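Local coordinates for mevalonate kinase (Staphylococcus aureus, PDB 2X7I), which probably catalyses the ATP-dependent phosphorylation of mevalonate, a step in isoprenoid biosynthesis, at residues D231-C236 with S275-A280; I18-H21 with G26-A29; E235-L240 with K249-M254. All coordinates share one frame; numbering follows the deposited sequence. Where two conformers were deposited one is given.

Contact 1: residues D231-C236 with S275-A280; sequences DIFNEC and SMLLLA
Phe233 leans out from helix 226-243 and lays its ring against Leu279 and Leu277 of strand 276-280. Leu279 does most of the touching, its side chain crossing that of Phe233 at about a right angle. Its CD1 methyl sits over one face of the ring, 4.0 Å from the Phe233 ring centroid and 18° off the normal, a CH-pi contact displaced toward the rim. The rest of the isobutyl group follows that rim: Leu279 CD2 is 3.7 Å from Phe233 CE2, and Leu279 CG is equally close to Phe233 CD2. Leu277 adds its CB, which comes obliquely to within 3.8 Å of Phe233 CE2. A chi1 of -92°, well off a staggered value, turns the Phe233 ring to where Leu279 can lie over its face.

This is a helix packed on the antiparallel sheet of the GHMP kinase C-terminal region, with strand 276-280 between strands 264-267 and 175-180. Leu277 and Leu279 point to helix 226-243, whereas Leu278, between them, points away. Phe233 also touches Ala264 and Lys266 of the neighbouring strand, which widens its seat on the sheet.

Against this close, wholly apolar and buried core stand the polar, partly exposed residues of the helix, which stay clear of strand 276-280. Asn234 lies at the sheet margin, where its ND2 bonds the backbone O of Ile263. Asp231 and Glu235 are on the side of helix 203-222, and Glu235 forms a salt bridge there with Arg216.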
loop_
_atom_site.group_PDB
_atom_site.type_symbol
_atom_site.label_atom_id
_atom_site.label_comp_id
_atom_site.label_asym_id
_atom_site.label_seq_id
_atom_site.Cartn_x
_atom_site.Cartn_y
_atom_site.Cartn_z
ATOM N N ASP A 231 -12.974 -16.932 4.819
ATOM C CA ASP A 231 -13.984 -16.844 5.867
ATOM C C ASP A 231 -13.888 -15.492 6.590
ATOM O O ASP A 231 -14.865 -14.745 6.662
ATOM C CB ASP A 231 -13.810 -18.010 6.842
ATOM C CG ASP A 231 -14.731 -17.931 8.046
ATOM O OD1 ASP A 231 -15.665 -17.104 8.067
ATOM O OD2 ASP A 231 -14.514 -18.715 8.988
ATOM N N ILE A 232 -12.699 -15.173 7.087
ATOM C CA ILE A 232 -12.455 -13.924 7.815
ATOM C C ILE A 232 -12.793 -12.681 6.985
ATOM O O ILE A 232 -13.411 -11.756 7.498
ATOM C CB ILE A 232 -10.992 -13.864 8.343
ATOM C CG1 ILE A 232 -10.820 -14.884 9.477
ATOM C CG2 ILE A 232 -10.636 -12.475 8.829
ATOM C CD1 ILE A 232 -9.393 -15.159 9.845
ATOM N N PHE A 233 -12.405 -12.663 5.712
ATOM C CA PHE A 233 -12.771 -11.547 4.819
ATOM C C PHE A 233 -14.293 -11.373 4.775
ATOM O O PHE A 233 -14.797 -10.266 4.913
ATOM C CB PHE A 233 -12.259 -11.777 3.396
ATOM C CG PHE A 233 -10.889 -11.194 3.111
ATOM C CD1 PHE A 233 -9.887 -11.177 4.078
ATOM C CD2 PHE A 233 -10.599 -10.692 1.853
ATOM C CE1 PHE A 233 -8.633 -10.648 3.797
ATOM C CE2 PHE A 233 -9.350 -10.157 1.567
ATOM C CZ PHE A 233 -8.365 -10.143 2.548
ATOM N N ASN A 234 -15.016 -12.478 4.582
ATOM C CA ASN A 234 -16.472 -12.439 4.426
ATOM C C ASN A 234 -17.188 -12.079 5.733
ATOM O O ASN A 234 -18.228 -11.412 5.716
ATOM C CB ASN A 234 -16.985 -13.773 3.872
ATOM C CG ASN A 234 -16.575 -14.003 2.416
ATOM O OD1 ASN A 234 -16.663 -13.092 1.588
ATOM N ND2 ASN A 234 -16.161 -15.232 2.096
ATOM N N GLU A 235 -16.618 -12.507 6.857
ATOM C CA GLU A 235 -17.111 -12.104 8.176
ATOM C C GLU A 235 -16.914 -10.617 8.427
ATOM O O GLU A 235 -17.817 -9.956 8.939
ATOM C CB GLU A 235 -16.457 -12.928 9.297
ATOM C CG GLU A 235 -16.864 -14.389 9.250
ATOM C CD GLU A 235 -16.711 -15.122 10.574
ATOM O OE1 GLU A 235 -17.089 -14.560 11.634
ATOM O OE2 GLU A 235 -16.252 -16.286 10.552
ATOM N N CYS A 236 -15.744 -10.091 8.062
ATOM C CA CYS A 236 -15.443 -8.656 8.189
ATOM C C CYS A 236 -16.476 -7.830 7.439
ATOM O O CYS A 236 -17.019 -6.859 7.962
ATOM C CB CYS A 236 -14.066 -8.314 7.604
ATOM S SG CYS A 236 -12.626 -8.894 8.513
ATOM N N SER A 275 -9.149 0.378 -0.937
ATOM C CA SER A 275 -9.188 -0.704 -1.913
ATOM C C SER A 275 -10.374 -1.612 -1.626
ATOM O O SER A 275 -10.883 -1.659 -0.493
ATOM C CB SER A 275 -7.896 -1.525 -1.864
ATOM O OG SER A 275 -6.770 -0.720 -2.174
ATOM N N MET A 276 -10.821 -2.312 -2.664
ATOM C CA MET A 276 -11.649 -3.502 -2.487
ATOM C C MET A 276 -10.704 -4.660 -2.713
ATOM O O MET A 276 -9.931 -4.642 -3.673
ATOM C CB MET A 276 -12.805 -3.551 -3.487
ATOM C CG MET A 276 -13.834 -4.634 -3.176
ATOM S SD MET A 276 -15.320 -4.577 -4.211
ATOM C CE MET A 276 -14.796 -5.629 -5.535
ATOM N N LEU A 277 -10.740 -5.638 -1.816
ATOM C CA LEU A 277 -9.890 -6.819 -1.904
ATOM C C LEU A 277 -10.762 -8.053 -2.173
ATOM O O LEU A 277 -11.663 -8.351 -1.385
ATOM C CB LEU A 277 -9.102 -7.002 -0.601
ATOM C CG LEU A 277 -8.429 -5.752 -0.013
ATOM C CD1 LEU A 277 -7.841 -6.025 1.359
ATOM C CD2 LEU A 277 -7.362 -5.225 -0.947
ATOM N N LEU A 278 -10.503 -8.754 -3.277
ATOM C CA LEU A 278 -11.242 -9.980 -3.609
ATOM C C LEU A 278 -10.281 -11.160 -3.677
ATOM O O LEU A 278 -9.201 -11.048 -4.249
ATOM C CB LEU A 278 -11.978 -9.848 -4.953
ATOM C CG LEU A 278 -12.967 -8.678 -5.076
ATOM C CD1 LEU A 278 -13.478 -8.524 -6.513
ATOM C CD2 LEU A 278 -14.117 -8.857 -4.113
ATOM N N LEU A 279 -10.686 -12.290 -3.103
ATOM C CA LEU A 279 -9.840 -13.467 -3.035
ATOM C C LEU A 279 -10.242 -14.472 -4.106
ATOM O O LEU A 279 -11.417 -14.793 -4.263
ATOM C CB LEU A 279 -9.918 -14.101 -1.643
ATOM C CG LEU A 279 -9.381 -13.274 -0.468
ATOM C CD1 LEU A 279 -9.278 -14.138 0.781
ATOM C CD2 LEU A 279 -8.020 -12.648 -0.782
ATOM N N ALA A 280 -9.249 -14.947 -4.854
ATOM C CA ALA A 280 -9.451 -15.931 -5.915
ATOM C C ALA A 280 -8.473 -17.062 -5.689
ATOM O O ALA A 280 -7.387 -16.843 -5.157
ATOM C CB ALA A 280 -9.219 -15.306 -7.266
#

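Contact 2: residues I18-H21 with G26-A29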
loop_
_atom_site.group_PDB
_atom_site.type_symbol
_atom_site.label_atom_id
_atom_site.label_comp_id
_atom_site.label_asym_id
_atom_site.label_seq_id
_atom_site.Cartn_x
_atom_site.Cartn_y
_atom_site.Cartn_z
ATOM N N ILE A 18 -6.672 -6.349 7.037
ATOM C CA ILE A 18 -7.724 -6.144 8.027
ATOM C C ILE A 18 -7.185 -5.120 9.003
ATOM O O ILE A 18 -6.021 -5.201 9.407
ATOM C CB ILE A 18 -8.037 -7.415 8.824
ATOM C CG1 ILE A 18 -8.234 -8.613 7.910
ATOM C CG2 ILE A 18 -9.283 -7.235 9.681
ATOM C CD1 ILE A 18 -7.893 -9.932 8.592
ATOM N N GLY A 19 -8.031 -4.169 9.381
ATOM C CA GLY A 19 -7.636 -3.098 10.286
ATOM C C GLY A 19 -7.965 -1.746 9.698
ATOM O O GLY A 19 -8.254 -1.635 8.507
ATOM N N GLU A 20 -7.923 -0.719 10.539
ATOM C CA GLU A 20 -8.276 0.628 10.119
ATOM C C GLU A 20 -7.199 1.303 9.280
ATOM O O GLU A 20 -6.052 0.879 9.233
ATOM C CB GLU A 20 -8.660 1.510 11.328
ATOM C CG GLU A 20 -7.529 1.869 12.294
ATOM C CD GLU A 20 -8.051 2.290 13.678
ATOM O OE1 GLU A 20 -8.514 3.448 13.826
ATOM O OE2 GLU A 20 -8.010 1.447 14.605
ATOM N N HIS A 21 -7.623 2.356 8.596
ATOM C CA HIS A 21 -6.746 3.209 7.819
ATOM C C HIS A 21 -5.742 3.935 8.721
ATOM O O HIS A 21 -6.079 4.358 9.816
ATOM C CB HIS A 21 -7.613 4.224 7.052
ATOM C CG HIS A 21 -6.832 5.289 6.355
ATOM N ND1 HIS A 21 -6.709 6.568 6.856
ATOM C CD2 HIS A 21 -6.149 5.278 5.186
ATOM C CE1 HIS A 21 -5.975 7.296 6.033
ATOM N NE2 HIS A 21 -5.624 6.539 5.010
ATOM N N GLY A 26 -1.039 -0.064 18.950
ATOM C CA GLY A 26 -2.098 -0.132 19.949
ATOM C C GLY A 26 -3.434 -0.508 19.352
ATOM O O GLY A 26 -4.306 -0.954 20.063
ATOM N N GLU A 27 -3.584 -0.338 18.045
ATOM C CA GLU A 27 -4.813 -0.654 17.328
ATOM C C GLU A 27 -4.574 -1.917 16.478
ATOM O O GLU A 27 -3.482 -2.084 15.932
ATOM C CB GLU A 27 -5.191 0.522 16.425
ATOM C CG GLU A 27 -5.366 1.863 17.168
ATOM C CD GLU A 27 -5.503 3.072 16.240
ATOM O OE1 GLU A 27 -4.994 3.040 15.110
ATOM O OE2 GLU A 27 -6.099 4.077 16.654
ATOM N N PRO A 28 -5.583 -2.798 16.346
ATOM C CA PRO A 28 -5.365 -4.035 15.578
ATOM C C PRO A 28 -5.277 -3.860 14.055
ATOM O O PRO A 28 -6.045 -3.103 13.460
ATOM C CB PRO A 28 -6.584 -4.898 15.934
ATOM C CG PRO A 28 -7.257 -4.209 17.040
ATOM C CD PRO A 28 -6.935 -2.764 16.919
ATOM N N ALA A 29 -4.340 -4.579 13.444
ATOM C CA ALA A 29 -4.152 -4.544 12.006
ATOM C C ALA A 29 -3.260 -5.695 11.513
ATOM O O ALA A 29 -2.407 -6.197 12.244
ATOM C CB ALA A 29 -3.549 -3.197 11.588
HETATM O O HOH W 1 -7.778 -1.316 13.565
#
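Ile18-Gly19 and Pro28-Ala29 bring their backbones together where the chain turns a corner at Ile18, with the carbonyl O of Ile18 3.3 Å from Ala29 CA in a bent CA-H...O contact. Gly19, at phi 127° and psi 166°, holds a conformation open chiefly to glycine, and its CA lies 3.6 Å from Pro28 O.

Farther along, a water lies between the segments, and two acidic side chains meet beside it. The water accepts from Glu20 N at 3.1 Å. It donates to Glu20 OE2 at 3.0 Å, so main chain and carboxylate of the same residue hold it from two directions. The same water lies 2.5 Å from Pro28 O, a separation so short that the detail of this third link is doubtful. Glu20 CG is flanked by both main-chain branches (chi1 68°), and from there the extended chain carries the carboxylate over to Glu27. There the two carboxylates stack with nearly parallel planes, Glu20 OE2 3.4 Å from Glu27 OE1. These are two acceptors of like charge, and a hydrogen bond from Thr24 N to Glu27 OE1 probably eases their repulsion.

Gly19, Glu20 and His21 belong to the N-terminal Gly-Glu-His sequence familiar from mevalonate kinases, which in relatives probably lies beside the substrate pocket.

The loop joins strand 6-16 to strand 29-45. Ala29 starts the second strand and pairs through its backbone with Phe159 of strand 157-160. Ile18 and Pro28 rest on Val214 of helix 203-222, and Ile18 also reaches Ile232 and Cys236 of helix 226-243.

Contact 3: residues E235-L240 with K249-M254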
loop_
_atom_site.group_PDB
_atom_site.type_symbol
_atom_site.label_atom_id
_atom_site.label_comp_id
_atom_site.label_asym_id
_atom_site.label_seq_id
_atom_site.Cartn_x
_atom_site.Cartn_y
_atom_site.Cartn_z
ATOM N N GLU A 235 -16.618 -12.507 6.857
ATOM C CA GLU A 235 -17.111 -12.104 8.176
ATOM C C GLU A 235 -16.914 -10.617 8.427
ATOM O O GLU A 235 -17.817 -9.956 8.939
ATOM C CB GLU A 235 -16.457 -12.928 9.297
ATOM C CG GLU A 235 -16.864 -14.389 9.250
ATOM C CD GLU A 235 -16.711 -15.122 10.574
ATOM O OE1 GLU A 235 -17.089 -14.560 11.634
ATOM O OE2 GLU A 235 -16.252 -16.286 10.552
ATOM N N CYS A 236 -15.744 -10.091 8.062
ATOM C CA CYS A 236 -15.443 -8.656 8.189
ATOM C C CYS A 236 -16.476 -7.830 7.439
ATOM O O CYS A 236 -17.019 -6.859 7.962
ATOM C CB CYS A 236 -14.066 -8.314 7.604
ATOM S SG CYS A 236 -12.626 -8.894 8.513
ATOM N N HIS A 237 -16.732 -8.226 6.193
ATOM C CA HIS A 237 -17.630 -7.476 5.324
ATOM C C HIS A 237 -19.073 -7.467 5.813
ATOM O O HIS A 237 -19.709 -6.413 5.850
ATOM C CB HIS A 237 -17.590 -8.006 3.897
ATOM C CG HIS A 237 -18.302 -7.120 2.929
ATOM N ND1 HIS A 237 -17.927 -5.809 2.717
ATOM C CD2 HIS A 237 -19.394 -7.332 2.159
ATOM C CE1 HIS A 237 -18.742 -5.264 1.831
ATOM N NE2 HIS A 237 -19.641 -6.166 1.477
ATOM N N ALA A 238 -19.574 -8.654 6.162
ATOM C CA ALA A 238 -20.904 -8.823 6.723
ATOM C C ALA A 238 -21.060 -8.001 8.001
ATOM O O ALA A 238 -22.083 -7.336 8.189
ATOM C CB ALA A 238 -21.185 -10.308 6.999
ATOM N N ASP A 239 -20.045 -8.043 8.861
ATOM C CA ASP A 239 -20.037 -7.243 10.085
ATOM C C ASP A 239 -20.167 -5.753 9.772
ATOM O O ASP A 239 -20.984 -5.068 10.392
ATOM C CB ASP A 239 -18.766 -7.481 10.910
ATOM C CG ASP A 239 -18.830 -6.825 12.284
ATOM O OD1 ASP A 239 -18.334 -5.690 12.424
ATOM O OD2 ASP A 239 -19.405 -7.430 13.222
ATOM N N LEU A 240 -19.378 -5.263 8.814
ATOM C CA LEU A 240 -19.450 -3.857 8.394
ATOM C C LEU A 240 -20.852 -3.496 7.911
ATOM O O LEU A 240 -21.413 -2.475 8.315
ATOM C CB LEU A 240 -18.438 -3.551 7.276
ATOM C CG LEU A 240 -18.474 -2.122 6.705
ATOM C CD1 LEU A 240 -17.897 -1.120 7.699
ATOM C CD2 LEU A 240 -17.744 -2.047 5.375
ATOM N N LYS A 249 -23.282 1.146 -5.153
ATOM C CA LYS A 249 -22.285 1.039 -6.227
ATOM C C LYS A 249 -21.073 0.176 -5.847
ATOM O O LYS A 249 -20.526 -0.534 -6.692
ATOM C CB LYS A 249 -21.844 2.435 -6.684
ATOM C CG LYS A 249 -22.962 3.222 -7.371
ATOM C CD LYS A 249 -22.654 4.714 -7.476
ATOM C CE LYS A 249 -23.820 5.466 -8.110
ATOM N NZ LYS A 249 -23.651 6.944 -8.069
ATOM N N ILE A 250 -20.670 0.225 -4.579
ATOM C CA ILE A 250 -19.579 -0.621 -4.075
ATOM C C ILE A 250 -20.020 -2.079 -3.948
ATOM O O ILE A 250 -19.304 -2.997 -4.365
ATOM C CB ILE A 250 -19.045 -0.124 -2.696
ATOM C CG1 ILE A 250 -18.056 1.036 -2.880
ATOM C CG2 ILE A 250 -18.370 -1.259 -1.923
ATOM C CD1 ILE A 250 -18.669 2.312 -3.480
ATOM N N GLU A 251 -21.197 -2.293 -3.362
ATOM C CA GLU A 251 -21.677 -3.654 -3.140
ATOM C C GLU A 251 -21.907 -4.363 -4.476
ATOM O O GLU A 251 -21.612 -5.548 -4.604
ATOM C CB GLU A 251 -22.948 -3.677 -2.271
ATOM C CG GLU A 251 -22.815 -3.023 -0.871
ATOM C CD GLU A 251 -21.516 -3.369 -0.120
ATOM O OE1 GLU A 251 -20.986 -2.472 0.575
ATOM O OE2 GLU A 251 -21.028 -4.518 -0.211
ATOM N N GLN A 252 -22.403 -3.624 -5.465
ATOM C CA GLN A 252 -22.613 -4.153 -6.816
ATOM C C GLN A 252 -21.290 -4.528 -7.500
ATOM O O GLN A 252 -21.251 -5.453 -8.303
ATOM C CB GLN A 252 -23.388 -3.145 -7.678
ATOM C CG GLN A 252 -24.023 -3.734 -8.949
ATOM C CD GLN A 252 -25.476 -4.200 -8.761
ATOM O OE1 GLN A 252 -25.858 -4.707 -7.702
ATOM N NE2 GLN A 252 -26.284 -4.031 -9.804
ATOM N N LEU A 253 -20.216 -3.809 -7.186
ATOM C CA LEU A 253 -18.902 -4.131 -7.726
ATOM C C LEU A 253 -18.370 -5.427 -7.111
ATOM O O LEU A 253 -17.786 -6.254 -7.810
ATOM C CB LEU A 253 -17.920 -2.979 -7.484
ATOM C CG LEU A 253 -16.676 -2.917 -8.376
ATOM C CD1 LEU A 253 -17.062 -2.829 -9.846
ATOM C CD2 LEU A 253 -15.815 -1.721 -7.987
ATOM N N MET A 254 -18.568 -5.611 -5.810
ATOM C CA MET A 254 -18.184 -6.860 -5.164
ATOM C C MET A 254 -19.053 -8.026 -5.666
ATOM O O MET A 254 -18.557 -9.126 -5.891
ATOM C CB MET A 254 -18.281 -6.737 -3.645
ATOM C CG MET A 254 -17.554 -7.846 -2.905
ATOM S SD MET A 254 -17.785 -7.757 -1.127
ATOM C CE MET A 254 -16.709 -6.371 -0.735
#
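A histidine-carboxylate pair, His237 with Glu251, ties helix 226-243 to helix 248-259 within the C-terminal region of this GHMP kinase. His237 NE2 donates to Glu251 OE2 over 2.7 Å. The acceptor lies in the plane of the imidazole and is met on its syn side, 23° out of the carboxylate plane, but the bond is clearly bent, with an N-H...O angle of 135°. Glu251 leaves its helix alongside the gap, not across it, and a bend at chi2 brings the carboxylate to the edge of the ring.

Met254 lies over one face of the same ring. Met254 CE is 3.6 Å from the His237 ring centroid, a CH-pi contact, and Met254 SD is 3.8 Å from that centroid, a Met-aromatic contact. His237 extends its CG away from its own backbone N (chi1 -170°), reaching directly toward the second helix.

Edge bond and face contact together restrict the rotation of the imidazole. The nearby carboxylate would tend to polarise the ring and may raise its proton affinity.

Overall arrangement
Along the chain, contact 2 comes first and closes before contacts 1 and 3, which both start from helix 226-243 and share Glu235 and Cys236. The centres of contacts 1 and 3 are about 9 Å apart, and Met254 bridges them by packing on Met276 and Leu278, so helices 226-243 and 248-259 and strand 276-280 make one continuous core. Contact 2 lies about 15 Å from contact 1 and 18 Å from contact 3, centre to centre. Ile18 connects it to both, its CD1 3.7 Å from Ile232 CG2 and its CG2 packing on Cys236 SG in one conformer of that cysteine. Helix 226-243 thus links the N-terminal strand-connecting loop to the C-terminal sheet.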